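Local coordinates for protein cyclic UMP-AMP synthase (Rhodothermus marinus SG0.5JP17-172, PDB 6E0L) that makes the cyclic dinucleotide 3',3'-cUAMP from UTP and ATP, a second messenger that triggers abortive infection in a bacterial CBASS antiphage system, at residues P41-Q46 / V63-N68; N93-D98 / V130-Q135; D98-L103 / K117-E122. One frame throughout, in Å; residues are numbered along the deposited sequence.

Contact 1. Residues P41-Q46 / V63-N68; sequences PEVYLQ and VVVQLN. With APC (diphosphomethylphosphonic acid adenosyl ester), chain C; 2KH (5'-O-[(S)-hydroxy{[(S)-hydroxy(phosphonooxy)phosphoryl]amino}phosphoryl]uridine), chain D.
E42 and Y44 pair with Q66 and V64 as two antiparallel hydrogen-bonded pairs, which places strand 42-46 beside strand 61-68 in the mixed sheet of the nucleotidyltransferase fold. Four backbone bonds join them; one of the two straightest, V64 N to Y44 O, measures 2.7 Å with an angle of 171° at the hydrogen. Packing is tight on the sheet face carrying V43, L45, V63 and V65, where V43 CG1 lies 3.6 Å from V63 CG1 and helix 18-32 covers the valines and L45. The face of E42, Y44, V64 and Q66 is more polar and, at E42 and Y44, partly exposed. With chi1 at 59°, Y44 CG sits between the backbone N and carbonyl carbon, and the ring makes a CH-pi contact with V64, whose CB lies 14° off the ring normal. At the ring's edge the Y44 hydroxyl donates to Q66 OE1 (2.8 Å). Q66 NE2 donates to N68 OD1 in its carbonyl plane, while N68 ND2 reaches E42 OE2 from above the carboxylate plane (2.9 Å); K169 adds a salt bridge to that oxygen. Where strand 42-46 reaches the nucleotides, V64 CG2 packs 3.5 Å from Q46 CD. The Q46 amide is held at both ends: OE1 accepts from O2' of the ATP analogue at 2.6 Å, and NE2 donates to O2 of the UTP analogue's uracil at 2.9 Å.

Contact 2. Residues N93-D98 / V130-Q135; sequences NDFYSD and VVVCIQ. With 2KH (5'-O-[(S)-hydroxy{[(S)-hydroxy(phosphonooxy)phosphoryl]amino}phosphoryl]uridine), chain D.
The F95 ring meets V132 obliquely, its CD2 3.5 Å from V132 CG1, while the next residue, Y96, crosses the same valine at about a right angle. V132 therefore sits between two aromatic side chains that leave adjacent positions of the helix. Both have CG anti to the backbone N (chi1 177° for F95, -168° for Y96), yet they diverge: the F95 side chain leaves its backbone toward the strand, whereas that of Y96 sets off to one side. V132 CG1 is shared: it touches F95 and approaches Y96 CA at 3.7 Å, while Y96 CD2 comes closest to V132 CB at 3.7 Å. This is the helix-on-sheet layer of the nucleotidyltransferase fold: helix 92-107 packs across strand 127-138, the two short axes 8.4 Å apart at closest approach and 143° between their directions. Further along the strand, F95 CE2 comes within 3.3 Å of C133 O, again obliquely, and F95 CD2 lies 3.9 Å from I134 CD1. P41 and L67 also touch the F95 ring, and W92 donates a hydrogen bond to V132 O and meets the Y96 ring. V131 and C133 point away from the helix, V131 to the nucleotide side of the sheet, where its CG2 lies 3.2 Å from O2 of the UTP analogue's uracil.

Contact 3. Residues D98-L103 / K117-E122; sequences DVERAL and KTLKVE. With 2KH (5'-O-[(S)-hydroxy{[(S)-hydroxy(phosphonooxy)phosphoryl]amino}phosphoryl]uridine), chain D.
L119 and V121 face E100 and L103 across nearly parallel backbones, the axes of helix 98-103 and strand 119-122 running 9° apart in direction and 10.3 Å from each other at closest approach. L119 CD1 does most of the touching: it lies 3.8 Å from both E100 CA and L103 CD1, and also meets V99 CG1. A chi1 of -62° turns L103 CG away from its carbonyl carbon, and L103 CD1 reaches V121 CG2 at 3.6 Å. E100 contributes its aliphatic stem, crossing L119 at about a right angle, while its carboxylate is salt-bridged to R114. The helix thus backs one face of the sheet in the nucleotidyltransferase domain; on the other side, K120 and the K117-T118 approach to the strand serve the UTP site. K120 points away from the helix, its chain folding back near the tip (chi4 53°), and NZ is hydrogen-bonded to O2G of the analogue's gamma-phosphate at 2.8 Å while also salt-bridging D129, a magnesium ligand. O3G accepts a hydrogen bond from T118 OG1 (3.1 Å) and a weak one from K117 N (3.3 Å). The extended K117 side chain passes over one side of the uracil plane, off its C5-C6 edge, with CD 3.7 Å from C6.

Overall arrangement
All three contacts lie within the nucleotidyltransferase domain and share one mixed sheet. Contact 1 closes before contacts 2 and 3 open; 98-103 begins at the last residue of 93-98, and 117-122 comes before 130-135. The centres of contacts 1 and 2 lie about 9 Å apart, as do those of contacts 2 and 3. Between the centres of contacts 1 and 3 it is about 12 Å. Strand 127-138 lies between strands 61-68 and 119-122, bonded to each through V63 O to V131 N and L119 O to V130 N. Helix 92-107, with D98 common to contacts 2 and 3, packs on one side. Neighbouring strands meet the UTP analogue, contacts 1 and 2 at its uracil, contact 3 at its gamma-phosphate.

Contact 1. Residues P41-Q46 / V63-N68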
loop_
_atom_site.group_PDB
_atom_site.type_symbol
_atom_site.label_atom_id
_atom_site.label_comp_id
_atom_site.label_asym_id
_atom_site.label_seq_id
_atom_site.Cartn_x
_atom_site.Cartn_y
_atom_site.Cartn_z
ATOM N N PRO A 41 13.033 10.029 -13.304
ATOM C CA PRO A 41 11.853 9.647 -12.525
ATOM C C PRO A 41 12.003 10.107 -11.086
ATOM O O PRO A 41 13.108 10.333 -10.593
ATOM C CB PRO A 41 11.880 8.119 -12.581
ATOM C CG PRO A 41 13.380 7.803 -12.690
ATOM C CD PRO A 41 13.921 8.885 -13.589
ATOM N N GLU A 42 10.871 10.236 -10.404
ATOM C CA GLU A 42 10.950 10.454 -8.975
ATOM C C GLU A 42 10.961 9.102 -8.283
ATOM O O GLU A 42 10.422 8.117 -8.800
ATOM C CB GLU A 42 9.794 11.323 -8.483
ATOM C CG GLU A 42 8.447 10.718 -8.593
ATOM C CD GLU A 42 7.387 11.577 -7.937
ATOM O OE1 GLU A 42 7.680 12.179 -6.886
ATOM O OE2 GLU A 42 6.274 11.665 -8.489
ATOM N N VAL A 43 11.536 9.078 -7.084
ATOM C CA VAL A 43 11.687 7.862 -6.299
ATOM C C VAL A 43 11.149 8.138 -4.908
ATOM O O VAL A 43 11.657 9.024 -4.213
ATOM C CB VAL A 43 13.152 7.398 -6.217
ATOM C CG1 VAL A 43 13.241 6.056 -5.520
ATOM C CG2 VAL A 43 13.772 7.321 -7.602
ATOM N N TYR A 44 10.127 7.398 -4.506
ATOM C CA TYR A 44 9.567 7.572 -3.181
ATOM C C TYR A 44 9.165 6.219 -2.640
ATOM O O TYR A 44 9.057 5.247 -3.387
ATOM C CB TYR A 44 8.421 8.587 -3.178
ATOM C CG TYR A 44 7.246 8.286 -4.059
ATOM C CD1 TYR A 44 7.239 8.694 -5.395
ATOM C CD2 TYR A 44 6.114 7.661 -3.558
ATOM C CE1 TYR A 44 6.154 8.451 -6.211
ATOM C CE2 TYR A 44 5.011 7.418 -4.380
ATOM C CZ TYR A 44 5.041 7.810 -5.699
ATOM O OH TYR A 44 3.954 7.576 -6.515
ATOM N N LEU A 45 8.937 6.166 -1.332
ATOM C CA LEU A 45 8.517 4.924 -0.711
ATOM C C LEU A 45 7.010 4.847 -0.695
ATOM O O LEU A 45 6.317 5.859 -0.610
ATOM C CB LEU A 45 8.989 4.801 0.739
ATOM C CG LEU A 45 10.415 4.644 1.195
ATOM C CD1 LEU A 45 10.371 4.264 2.654
ATOM C CD2 LEU A 45 11.001 3.505 0.406
ATOM N N GLN A 46 6.511 3.620 -0.718
ATOM C CA GLN A 46 5.107 3.387 -0.440
ATOM C C GLN A 46 5.078 2.259 0.582
ATOM O O GLN A 46 6.137 1.835 1.044
ATOM C CB GLN A 46 4.377 3.015 -1.731
ATOM C CG GLN A 46 4.785 1.664 -2.301
ATOM C CD GLN A 46 3.873 1.238 -3.428
ATOM O OE1 GLN A 46 2.712 1.628 -3.471
ATOM N NE2 GLN A 46 4.345 0.326 -4.260
ATOM N N VAL A 63 9.301 0.437 -2.985
ATOM C CA VAL A 63 9.801 1.661 -3.606
ATOM C C VAL A 63 9.042 1.917 -4.904
ATOM O O VAL A 63 8.837 0.999 -5.711
ATOM C CB VAL A 63 11.321 1.581 -3.856
ATOM C CG1 VAL A 63 11.839 2.875 -4.477
ATOM C CG2 VAL A 63 12.044 1.271 -2.573
ATOM N N VAL A 64 8.678 3.176 -5.137
ATOM C CA VAL A 64 8.012 3.578 -6.371
ATOM C C VAL A 64 8.976 4.429 -7.183
ATOM O O VAL A 64 9.529 5.411 -6.670
ATOM C CB VAL A 64 6.718 4.356 -6.094
ATOM C CG1 VAL A 64 6.022 4.687 -7.421
ATOM C CG2 VAL A 64 5.781 3.564 -5.173
ATOM N N VAL A 65 9.183 4.047 -8.443
ATOM C CA VAL A 65 10.000 4.793 -9.388
ATOM C C VAL A 65 9.049 5.280 -10.479
ATOM O O VAL A 65 8.578 4.489 -11.301
ATOM C CB VAL A 65 11.143 3.939 -9.958
ATOM C CG1 VAL A 65 11.882 4.703 -11.067
ATOM C CG2 VAL A 65 12.136 3.568 -8.861
ATOM N N GLN A 66 8.737 6.567 -10.485
ATOM C CA GLN A 66 7.610 7.071 -11.253
ATOM C C GLN A 66 8.101 8.091 -12.268
ATOM O O GLN A 66 8.693 9.108 -11.896
ATOM C CB GLN A 66 6.578 7.725 -10.341
ATOM C CG GLN A 66 5.439 8.393 -11.100
ATOM C CD GLN A 66 4.333 8.855 -10.190
ATOM O OE1 GLN A 66 3.959 8.173 -9.235
ATOM N NE2 GLN A 66 3.792 10.021 -10.487
ATOM N N LEU A 67 7.817 7.842 -13.540
ATOM C CA LEU A 67 8.159 8.794 -14.587
ATOM C C LEU A 67 7.071 9.851 -14.687
ATOM O O LEU A 67 5.883 9.519 -14.744
ATOM C CB LEU A 67 8.331 8.080 -15.925
ATOM C CG LEU A 67 8.785 8.983 -17.077
ATOM C CD1 LEU A 67 10.185 9.453 -16.818
ATOM C CD2 LEU A 67 8.720 8.267 -18.411
ATOM N N ASN A 68 7.467 11.123 -14.661
ATOM C CA ASN A 68 6.504 12.211 -14.734
ATOM C C ASN A 68 6.664 13.064 -15.984
ATOM O O ASN A 68 5.869 13.985 -16.191
ATOM C CB ASN A 68 6.593 13.104 -13.488
ATOM C CG ASN A 68 6.061 12.412 -12.246
ATOM O OD1 ASN A 68 4.970 11.822 -12.258
ATOM N ND2 ASN A 68 6.828 12.463 -11.174
HETATM P PG APC C . 3.708 -5.015 5.076
HETATM O O1G APC C . 4.231 -4.278 6.274
HETATM O O2G APC C . 3.230 -6.409 5.433
HETATM O O3G APC C . 4.749 -5.074 3.994
HETATM P PB APC C . 2.383 -3.084 3.328
HETATM O O1B APC C . 3.810 -2.758 2.942
HETATM O O2B APC C . 1.714 -1.851 3.884
HETATM O O3B APC C . 2.415 -4.169 4.548
HETATM P PA APC C . 2.481 -4.591 0.655
HETATM O O1A APC C . 3.915 -4.692 1.118
HETATM O O2A APC C . 1.961 -5.942 0.206
HETATM C C3A APC C . 1.403 -3.824 1.951
HETATM O "O5'" APC C . 2.430 -3.578 -0.645
HETATM C "C5'" APC C . 3.031 -2.330 -0.450
HETATM C "C4'" APC C . 2.275 -1.246 -1.256
HETATM O "O4'" APC C . 2.045 -1.671 -2.478
HETATM C "C3'" APC C . 0.880 -0.964 -0.647
HETATM O "O3'" APC C . 0.912 -0.084 0.414
HETATM C "C2'" APC C . 0.188 -0.340 -1.885
HETATM O "O2'" APC C . 0.646 1.096 -1.975
HETATM C "C1'" APC C . 0.603 -1.074 -2.900
HETATM N N9 APC C . -0.240 -2.227 -3.015
HETATM C C8 APC C . -0.065 -3.487 -2.598
HETATM N N7 APC C . -1.146 -4.193 -2.917
HETATM C C5 APC C . -1.995 -3.366 -3.554
HETATM C C6 APC C . -3.237 -3.593 -4.087
HETATM N N6 APC C . -4.069 -4.778 -4.154
HETATM N N1 APC C . -3.894 -2.608 -4.670
HETATM C C2 APC C . -3.337 -1.367 -4.731
HETATM N N3 APC C . -2.108 -1.131 -4.202
HETATM C C4 APC C . -1.441 -2.144 -3.610
HETATM P PA 2KH D . 2.069 -9.177 -5.146
HETATM O O1A 2KH D . 2.835 -10.028 -4.140
HETATM O O2A 2KH D . 0.662 -8.940 -4.646
HETATM N N3A 2KH D . 1.996 -9.937 -6.666
HETATM O "O5'" 2KH D . 2.816 -7.713 -5.351
HETATM P PB 2KH D . 3.132 -11.141 -7.074
HETATM O O1B 2KH D . 2.439 -12.222 -7.881
HETATM O O2B 2KH D . 3.750 -11.735 -5.815
HETATM O O3B 2KH D . 4.307 -10.439 -8.014
HETATM P PG 2KH D . 5.914 -10.258 -7.640
HETATM O O1G 2KH D . 6.730 -11.332 -8.345
HETATM O O2G 2KH D . 6.077 -10.394 -6.138
HETATM O O3G 2KH D . 6.356 -8.878 -8.106
HETATM C "C5'" 2KH D . 4.223 -7.647 -5.383
HETATM C "C4'" 2KH D . 4.652 -6.197 -5.141
HETATM O "O4'" 2KH D . 4.122 -5.438 -6.078
HETATM C "C1'" 2KH D . 3.726 -4.036 -5.405
HETATM C "C2'" 2KH D . 3.898 -4.169 -4.057
HETATM O "O2'" 2KH D . 5.135 -3.462 -3.600
HETATM C "C3'" 2KH D . 4.023 -5.667 -3.802
HETATM O "O3'" 2KH D . 4.841 -5.935 -2.761
HETATM N N1 2KH D . 2.397 -3.723 -5.819
HETATM C C6 2KH D . 1.434 -4.799 -6.004
HETATM C C2 2KH D . 1.970 -2.321 -6.100
HETATM O O2 2KH D . 2.725 -1.417 -5.964
HETATM N N3 2KH D . 0.572 -2.029 -6.545
HETATM C C4 2KH D . -0.394 -3.106 -6.729
HETATM O O4 2KH D . -1.503 -2.878 -7.087
HETATM C C5 2KH D . 0.033 -4.510 -6.452
#

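Contact 2. Residues N93-D98 / V130-Q135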
loop_
_atom_site.group_PDB
_atom_site.type_symbol
_atom_site.label_atom_id
_atom_site.label_comp_id
_atom_site.label_asym_id
_atom_site.label_seq_id
_atom_site.Cartn_x
_atom_site.Cartn_y
_atom_site.Cartn_z
ATOM N N ASN A 93 7.578 0.425 -21.333
ATOM C CA ASN A 93 8.598 -0.598 -21.564
ATOM C C ASN A 93 10.014 -0.000 -21.644
ATOM O O ASN A 93 10.958 -0.535 -21.050
ATOM C CB ASN A 93 8.251 -1.378 -22.824
ATOM C CG ASN A 93 9.205 -2.492 -23.076
ATOM O OD1 ASN A 93 9.479 -3.286 -22.178
ATOM N ND2 ASN A 93 9.728 -2.570 -24.296
ATOM N N ASP A 94 10.189 1.097 -22.401
ATOM C CA ASP A 94 11.496 1.761 -22.449
ATOM C C ASP A 94 11.930 2.215 -21.063
ATOM O O ASP A 94 13.082 2.016 -20.670
ATOM C CB ASP A 94 11.495 2.949 -23.410
ATOM C CG ASP A 94 11.373 2.518 -24.853
ATOM O OD1 ASP A 94 11.933 1.448 -25.179
ATOM O OD2 ASP A 94 10.819 3.281 -25.683
ATOM N N PHE A 95 11.025 2.865 -20.326
ATOM C CA PHE A 95 11.359 3.375 -19.003
ATOM C C PHE A 95 11.779 2.224 -18.099
ATOM O O PHE A 95 12.754 2.337 -17.343
ATOM C CB PHE A 95 10.164 4.131 -18.437
ATOM C CG PHE A 95 10.365 4.633 -17.049
ATOM C CD1 PHE A 95 11.434 5.452 -16.755
ATOM C CD2 PHE A 95 9.462 4.334 -16.050
ATOM C CE1 PHE A 95 11.616 5.935 -15.469
ATOM C CE2 PHE A 95 9.634 4.815 -14.777
ATOM C CZ PHE A 95 10.718 5.614 -14.487
ATOM N N TYR A 96 11.011 1.130 -18.121
ATOM C CA TYR A 96 11.366 -0.058 -17.348
ATOM C C TYR A 96 12.763 -0.530 -17.684
ATOM O O TYR A 96 13.553 -0.848 -16.796
ATOM C CB TYR A 96 10.382 -1.185 -17.647
ATOM C CG TYR A 96 10.437 -2.386 -16.715
ATOM C CD1 TYR A 96 11.358 -3.402 -16.946
ATOM C CD2 TYR A 96 9.561 -2.528 -15.650
ATOM C CE1 TYR A 96 11.417 -4.522 -16.131
ATOM C CE2 TYR A 96 9.613 -3.648 -14.822
ATOM C CZ TYR A 96 10.549 -4.640 -15.071
ATOM O OH TYR A 96 10.607 -5.753 -14.269
ATOM N N SER A 97 13.083 -0.577 -18.975
ATOM C CA SER A 97 14.409 -1.013 -19.376
ATOM C C SER A 97 15.490 -0.056 -18.873
ATOM O O SER A 97 16.585 -0.489 -18.494
ATOM C CB SER A 97 14.451 -1.161 -20.892
ATOM O OG SER A 97 15.758 -1.495 -21.339
ATOM N N ASP A 98 15.200 1.248 -18.853
ATOM C CA ASP A 98 16.162 2.202 -18.317
ATOM C C ASP A 98 16.328 2.035 -16.808
ATOM O O ASP A 98 17.452 2.073 -16.297
ATOM C CB ASP A 98 15.738 3.633 -18.652
ATOM C CG ASP A 98 16.089 4.026 -20.101
ATOM O OD1 ASP A 98 17.148 3.603 -20.606
ATOM O OD2 ASP A 98 15.336 4.807 -20.709
ATOM N N VAL A 130 10.535 -2.760 -6.273
ATOM C CA VAL A 130 10.563 -1.483 -6.970
ATOM C C VAL A 130 9.456 -1.532 -8.017
ATOM O O VAL A 130 9.565 -2.253 -9.016
ATOM C CB VAL A 130 11.942 -1.233 -7.594
ATOM C CG1 VAL A 130 11.978 0.100 -8.338
ATOM C CG2 VAL A 130 12.999 -1.271 -6.519
ATOM N N VAL A 131 8.460 -0.673 -7.869
ATOM C CA VAL A 131 7.400 -0.555 -8.866
ATOM C C VAL A 131 7.788 0.508 -9.881
ATOM O O VAL A 131 7.983 1.676 -9.527
ATOM C CB VAL A 131 6.046 -0.231 -8.217
ATOM C CG1 VAL A 131 5.001 -0.007 -9.280
ATOM C CG2 VAL A 131 5.615 -1.345 -7.342
ATOM N N VAL A 132 7.953 0.089 -11.129
ATOM C CA VAL A 132 8.280 0.987 -12.230
ATOM C C VAL A 132 6.961 1.410 -12.859
ATOM O O VAL A 132 6.202 0.577 -13.364
ATOM C CB VAL A 132 9.184 0.293 -13.262
ATOM C CG1 VAL A 132 9.443 1.206 -14.458
ATOM C CG2 VAL A 132 10.497 -0.149 -12.622
ATOM N N CYS A 133 6.696 2.704 -12.879
ATOM C CA CYS A 133 5.361 3.120 -13.255
ATOM C C CYS A 133 5.457 4.448 -13.965
ATOM O O CYS A 133 6.456 5.163 -13.855
ATOM C CB CYS A 133 4.429 3.208 -12.037
ATOM S SG CYS A 133 4.995 4.350 -10.741
ATOM N N ILE A 134 4.359 4.812 -14.621
ATOM C CA ILE A 134 4.246 6.093 -15.296
ATOM C C ILE A 134 3.124 6.867 -14.627
ATOM O O ILE A 134 2.121 6.279 -14.217
ATOM C CB ILE A 134 3.891 5.862 -16.789
ATOM C CG1 ILE A 134 5.005 5.127 -17.550
ATOM C CG2 ILE A 134 3.620 7.173 -17.507
ATOM C CD1 ILE A 134 6.258 5.862 -17.677
ATOM N N GLN A 135 3.288 8.183 -14.533
ATOM C CA GLN A 135 2.223 9.018 -14.003
ATOM C C GLN A 135 0.922 8.706 -14.732
ATOM O O GLN A 135 0.918 8.499 -15.947
ATOM C CB GLN A 135 2.570 10.495 -14.192
ATOM C CG GLN A 135 1.532 11.438 -13.634
ATOM C CD GLN A 135 1.850 12.875 -13.953
ATOM O OE1 GLN A 135 1.061 13.571 -14.587
ATOM N NE2 GLN A 135 3.016 13.329 -13.518
HETATM P PA 2KH D . 2.069 -9.177 -5.146
HETATM O O1A 2KH D . 2.835 -10.028 -4.140
HETATM O O2A 2KH D . 0.662 -8.940 -4.646
HETATM N N3A 2KH D . 1.996 -9.937 -6.666
HETATM O "O5'" 2KH D . 2.816 -7.713 -5.351
HETATM P PB 2KH D . 3.132 -11.141 -7.074
HETATM O O1B 2KH D . 2.439 -12.222 -7.881
HETATM O O2B 2KH D . 3.750 -11.735 -5.815
HETATM O O3B 2KH D . 4.307 -10.439 -8.014
HETATM P PG 2KH D . 5.914 -10.258 -7.640
HETATM O O1G 2KH D . 6.730 -11.332 -8.345
HETATM O O2G 2KH D . 6.077 -10.394 -6.138
HETATM O O3G 2KH D . 6.356 -8.878 -8.106
HETATM C "C5'" 2KH D . 4.223 -7.647 -5.383
HETATM C "C4'" 2KH D . 4.652 -6.197 -5.141
HETATM O "O4'" 2KH D . 4.122 -5.438 -6.078
HETATM C "C1'" 2KH D . 3.726 -4.036 -5.405
HETATM C "C2'" 2KH D . 3.898 -4.169 -4.057
HETATM O "O2'" 2KH D . 5.135 -3.462 -3.600
HETATM C "C3'" 2KH D . 4.023 -5.667 -3.802
HETATM O "O3'" 2KH D . 4.841 -5.935 -2.761
HETATM N N1 2KH D . 2.397 -3.723 -5.819
HETATM C C6 2KH D . 1.434 -4.799 -6.004
HETATM C C2 2KH D . 1.970 -2.321 -6.100
HETATM O O2 2KH D . 2.725 -1.417 -5.964
HETATM N N3 2KH D . 0.572 -2.029 -6.545
HETATM C C4 2KH D . -0.394 -3.106 -6.729
HETATM O O4 2KH D . -1.503 -2.878 -7.087
HETATM C C5 2KH D . 0.033 -4.510 -6.452
#

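Contact 3. Residues D98-L103 / K117-E122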
loop_
_atom_site.group_PDB
_atom_site.type_symbol
_atom_site.label_atom_id
_atom_site.label_comp_id
_atom_site.label_asym_id
_atom_site.label_seq_id
_atom_site.Cartn_x
_atom_site.Cartn_y
_atom_site.Cartn_z
ATOM N N ASP A 98 15.200 1.248 -18.853
ATOM C CA ASP A 98 16.162 2.202 -18.317
ATOM C C ASP A 98 16.328 2.035 -16.808
ATOM O O ASP A 98 17.452 2.073 -16.297
ATOM C CB ASP A 98 15.738 3.633 -18.652
ATOM C CG ASP A 98 16.089 4.026 -20.101
ATOM O OD1 ASP A 98 17.148 3.603 -20.606
ATOM O OD2 ASP A 98 15.336 4.807 -20.709
ATOM N N VAL A 99 15.220 1.867 -16.075
ATOM C CA VAL A 99 15.317 1.674 -14.629
ATOM C C VAL A 99 16.107 0.411 -14.322
ATOM O O VAL A 99 17.019 0.415 -13.486
ATOM C CB VAL A 99 13.924 1.643 -13.981
ATOM C CG1 VAL A 99 14.052 1.314 -12.498
ATOM C CG2 VAL A 99 13.223 2.971 -14.163
ATOM N N GLU A 100 15.795 -0.675 -15.029
ATOM C CA GLU A 100 16.507 -1.932 -14.836
ATOM C C GLU A 100 17.992 -1.781 -15.110
ATOM O O GLU A 100 18.823 -2.326 -14.373
ATOM C CB GLU A 100 15.928 -3.017 -15.742
ATOM C CG GLU A 100 16.561 -4.389 -15.545
ATOM C CD GLU A 100 16.026 -5.417 -16.538
ATOM O OE1 GLU A 100 15.815 -5.069 -17.732
ATOM O OE2 GLU A 100 15.775 -6.568 -16.107
ATOM N N ARG A 101 18.348 -1.061 -16.178
ATOM C CA ARG A 101 19.760 -0.854 -16.477
ATOM C C ARG A 101 20.437 -0.070 -15.375
ATOM O O ARG A 101 21.559 -0.395 -14.974
ATOM C CB ARG A 101 19.921 -0.130 -17.811
ATOM C CG ARG A 101 21.372 0.201 -18.173
ATOM C CD ARG A 101 22.191 -1.060 -18.451
ATOM N NE ARG A 101 21.673 -1.845 -19.578
ATOM C CZ ARG A 101 21.941 -1.576 -20.855
ATOM N NH1 ARG A 101 22.722 -0.544 -21.166
ATOM N NH2 ARG A 101 21.449 -2.340 -21.823
ATOM N N ALA A 102 19.775 0.974 -14.877
ATOM C CA ALA A 102 20.353 1.776 -13.805
ATOM C C ALA A 102 20.594 0.928 -12.565
ATOM O O ALA A 102 21.654 1.006 -11.943
ATOM C CB ALA A 102 19.442 2.953 -13.462
ATOM N N LEU A 103 19.615 0.110 -12.186
ATOM C CA LEU A 103 19.790 -0.698 -10.988
ATOM C C LEU A 103 20.873 -1.745 -11.198
ATOM O O LEU A 103 21.686 -1.989 -10.300
ATOM C CB LEU A 103 18.470 -1.354 -10.585
ATOM C CG LEU A 103 17.318 -0.422 -10.210
ATOM C CD1 LEU A 103 16.023 -1.207 -10.074
ATOM C CD2 LEU A 103 17.616 0.324 -8.938
ATOM N N LYS A 117 5.276 -7.860 -11.094
ATOM C CA LYS A 117 4.792 -6.492 -11.097
ATOM C C LYS A 117 5.870 -5.484 -10.735
ATOM O O LYS A 117 5.613 -4.276 -10.760
ATOM C CB LYS A 117 3.687 -6.346 -10.039
ATOM C CG LYS A 117 2.412 -7.113 -10.273
ATOM C CD LYS A 117 1.475 -6.932 -9.086
ATOM C CE LYS A 117 0.068 -7.377 -9.419
ATOM N NZ LYS A 117 -0.645 -7.780 -8.186
ATOM N N THR A 118 7.048 -5.946 -10.357
ATOM C CA THR A 118 8.087 -5.092 -9.813
ATOM C C THR A 118 9.443 -5.562 -10.298
ATOM O O THR A 118 9.591 -6.658 -10.834
ATOM C CB THR A 118 8.071 -5.087 -8.274
ATOM O OG1 THR A 118 8.264 -6.420 -7.800
ATOM C CG2 THR A 118 6.745 -4.579 -7.728
ATOM N N LEU A 119 10.435 -4.712 -10.084
ATOM C CA LEU A 119 11.833 -5.103 -10.165
ATOM C C LEU A 119 12.223 -5.385 -8.723
ATOM O O LEU A 119 11.901 -4.597 -7.828
ATOM C CB LEU A 119 12.723 -3.999 -10.742
ATOM C CG LEU A 119 12.852 -3.868 -12.254
ATOM C CD1 LEU A 119 13.502 -2.558 -12.555
ATOM C CD2 LEU A 119 13.687 -5.008 -12.778
ATOM N N LYS A 120 12.797 -6.551 -8.479
ATOM C CA LYS A 120 13.242 -6.908 -7.145
ATOM C C LYS A 120 14.738 -6.674 -7.027
ATOM O O LYS A 120 15.517 -7.180 -7.844
ATOM C CB LYS A 120 12.887 -8.366 -6.871
ATOM C CG LYS A 120 11.375 -8.575 -6.733
ATOM C CD LYS A 120 11.045 -9.950 -6.144
ATOM C CE LYS A 120 9.790 -9.929 -5.275
ATOM N NZ LYS A 120 8.632 -9.344 -5.976
ATOM N N VAL A 121 15.147 -5.957 -5.980
ATOM C CA VAL A 121 16.545 -5.577 -5.825
ATOM C C VAL A 121 17.026 -5.973 -4.439
ATOM O O VAL A 121 16.428 -5.569 -3.438
ATOM C CB VAL A 121 16.758 -4.066 -6.041
ATOM C CG1 VAL A 121 18.243 -3.693 -5.861
ATOM C CG2 VAL A 121 16.253 -3.644 -7.404
ATOM N N GLU A 122 18.108 -6.743 -4.376
ATOM C CA GLU A 122 18.790 -7.028 -3.113
ATOM C C GLU A 122 19.827 -5.932 -2.918
ATOM O O GLU A 122 20.882 -5.952 -3.546
ATOM C CB GLU A 122 19.447 -8.405 -3.110
ATOM C CG GLU A 122 18.500 -9.549 -3.445
ATOM C CD GLU A 122 17.335 -9.672 -2.461
ATOM O OE1 GLU A 122 17.570 -9.554 -1.231
ATOM O OE2 GLU A 122 16.186 -9.856 -2.927
HETATM P PA 2KH D . 2.069 -9.177 -5.146
HETATM O O1A 2KH D . 2.835 -10.028 -4.140
HETATM O O2A 2KH D . 0.662 -8.940 -4.646
HETATM N N3A 2KH D . 1.996 -9.937 -6.666
HETATM O "O5'" 2KH D . 2.816 -7.713 -5.351
HETATM P PB 2KH D . 3.132 -11.141 -7.074
HETATM O O1B 2KH D . 2.439 -12.222 -7.881
HETATM O O2B 2KH D . 3.750 -11.735 -5.815
HETATM O O3B 2KH D . 4.307 -10.439 -8.014
HETATM P PG 2KH D . 5.914 -10.258 -7.640
HETATM O O1G 2KH D . 6.730 -11.332 -8.345
HETATM O O2G 2KH D . 6.077 -10.394 -6.138
HETATM O O3G 2KH D . 6.356 -8.878 -8.106
HETATM C "C5'" 2KH D . 4.223 -7.647 -5.383
HETATM C "C4'" 2KH D . 4.652 -6.197 -5.141
HETATM O "O4'" 2KH D . 4.122 -5.438 -6.078
HETATM C "C1'" 2KH D . 3.726 -4.036 -5.405
HETATM C "C2'" 2KH D . 3.898 -4.169 -4.057
HETATM O "O2'" 2KH D . 5.135 -3.462 -3.600
HETATM C "C3'" 2KH D . 4.023 -5.667 -3.802
HETATM O "O3'" 2KH D . 4.841 -5.935 -2.761
HETATM N N1 2KH D . 2.397 -3.723 -5.819
HETATM C C6 2KH D . 1.434 -4.799 -6.004
HETATM C C2 2KH D . 1.970 -2.321 -6.100
HETATM O O2 2KH D . 2.725 -1.417 -5.964
HETATM N N3 2KH D . 0.572 -2.029 -6.545
HETATM C C4 2KH D . -0.394 -3.106 -6.729
HETATM O O4 2KH D . -1.503 -2.878 -7.087
HETATM C C5 2KH D . 0.033 -4.510 -6.452
#